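Local atomic coordinates of putative DNA binding protein (Bacteroides thetaiotaomicron VPI-5482, PDB entry 3HTN), a protein that binds metal ions and may bind DNA, although its biological role is not established. Residues I52-L57 with S114-G119. Sequence-based numbering, arbitrary orientation. Where two conformers were deposited one is given.
Sequences IGELTL and SAIQNG
A115 packs on the buried face of the strand pair: its CB meets I52 CG2 at 4.0 Å and L55 CD1 at 4.1 Å. I52 sets CG1 between its backbone N and carbonyl carbon (chi1 61°), and with the chain extended beyond it CD1 also reaches A115 CB. M76 and I78 of strand 76-88 pack on I52, and I98 and V100 of strand 91-101 on L55, closing this side. Backbone hydrogen bonds tie the antiparallel strands. G53 N reaches I116 O at 2.9 Å, T56 N binds S114 O at 2.8 Å, and the return bond from S114 N to T56 O is weak. The other face is looser and partly open. There E54 and I116 lie side by side, the isoleucine CD1 4.0 Å from CB of the glutamate, whose outer end has a second conformer. Next to them, in this conformer of S114, a water links T56 OG1 (2.9 Å) to S114 OG (2.6 Å); T71 also hydrogen-bonds the threonine hydroxyl. Where both chains turn, N118 CB packs against G53 N, and N118 ND2 hydrogen-bonds Q75. The pairing joins strands 54-60 and 107-117, neighbours in the large antiparallel sheet of the PCC domain.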
# COMPACT_ATOMS: atom_id res chain seq x y z
N ILE A 52 -5.12 15.17 -5.76
CA ILE A 52 -4.51 16.36 -5.19
C ILE A 52 -4.07 17.33 -6.27
O ILE A 52 -3.89 16.97 -7.43
CB ILE A 52 -3.30 16.02 -4.30
CG1 ILE A 52 -2.21 15.32 -5.10
CG2 ILE A 52 -3.72 15.16 -3.11
CD1 ILE A 52 -0.95 15.03 -4.33
N GLY A 53 -3.95 18.59 -5.87
CA GLY A 53 -3.46 19.68 -6.73
C GLY A 53 -2.13 20.28 -6.34
O GLY A 53 -1.61 21.16 -7.06
N GLU A 54 -1.57 19.80 -5.24
CA GLU A 54 -0.27 20.25 -4.76
C GLU A 54 0.29 19.16 -3.85
O GLU A 54 -0.46 18.53 -3.11
CB GLU A 54 -0.38 21.59 -4.04
CG GLU A 54 0.96 22.25 -3.77
CD GLU A 54 0.85 23.74 -3.53
OE1 GLU A 54 0.13 24.43 -4.31
OE2 GLU A 54 1.49 24.23 -2.58
N LEU A 55 1.60 18.93 -3.94
CA LEU A 55 2.28 17.90 -3.17
C LEU A 55 3.63 18.38 -2.75
O LEU A 55 4.34 18.95 -3.57
CB LEU A 55 2.52 16.68 -4.06
CG LEU A 55 3.28 15.50 -3.47
CD1 LEU A 55 2.52 14.84 -2.31
CD2 LEU A 55 3.62 14.49 -4.54
N THR A 56 4.00 18.12 -1.50
CA THR A 56 5.36 18.39 -1.06
C THR A 56 5.94 17.09 -0.51
O THR A 56 5.39 16.49 0.42
CB THR A 56 5.46 19.48 -0.00
OG1 THR A 56 4.83 20.66 -0.50
CG2 THR A 56 6.94 19.79 0.30
N LEU A 57 7.08 16.69 -1.08
CA LEU A 57 7.87 15.54 -0.64
C LEU A 57 9.19 15.99 -0.09
O LEU A 57 9.69 17.04 -0.48
CB LEU A 57 8.12 14.59 -1.80
CG LEU A 57 6.90 14.06 -2.55
CD1 LEU A 57 7.33 13.24 -3.78
CD2 LEU A 57 5.95 13.27 -1.61
N SER A 114 3.18 17.30 2.81
CA SER A 114 1.87 17.90 2.65
C SER A 114 1.30 17.63 1.29
O SER A 114 2.03 17.29 0.36
CB SER A 114 1.97 19.41 2.85
OG SER A 114 2.77 20.01 1.85
N ALA A 115 -0.01 17.75 1.18
CA ALA A 115 -0.70 17.59 -0.09
C ALA A 115 -2.06 18.25 0.03
O ALA A 115 -2.74 18.02 1.02
CB ALA A 115 -0.85 16.14 -0.47
N ILE A 116 -2.45 19.02 -0.97
CA ILE A 116 -3.75 19.70 -0.98
C ILE A 116 -4.71 18.93 -1.87
O ILE A 116 -4.49 18.82 -3.07
CB ILE A 116 -3.63 21.16 -1.47
CG1 ILE A 116 -2.67 21.95 -0.57
CG2 ILE A 116 -5.03 21.83 -1.51
CD1 ILE A 116 -2.35 23.38 -1.09
N GLN A 117 -5.78 18.42 -1.27
CA GLN A 117 -6.78 17.68 -2.01
C GLN A 117 -7.45 18.51 -3.09
O GLN A 117 -7.74 19.69 -2.92
CB GLN A 117 -7.80 17.13 -1.03
CG GLN A 117 -8.84 16.19 -1.62
CD GLN A 117 -9.58 15.49 -0.57
OE1 GLN A 117 -8.99 15.01 0.40
NE2 GLN A 117 -10.88 15.39 -0.74
N ASN A 118 -7.69 17.86 -4.22
CA ASN A 118 -8.44 18.43 -5.33
C ASN A 118 -9.20 17.28 -5.99
O ASN A 118 -8.79 16.73 -7.02
CB ASN A 118 -7.53 19.16 -6.31
CG ASN A 118 -8.31 20.06 -7.22
OD1 ASN A 118 -9.28 20.68 -6.79
ND2 ASN A 118 -7.93 20.11 -8.49
N GLY A 119 -10.32 16.93 -5.37
CA GLY A 119 -11.12 15.75 -5.73
C GLY A 119 -11.49 15.07 -4.42
O GLY A 119 -11.89 15.73 -3.46
O HOH W 1 1.91 20.67 -0.55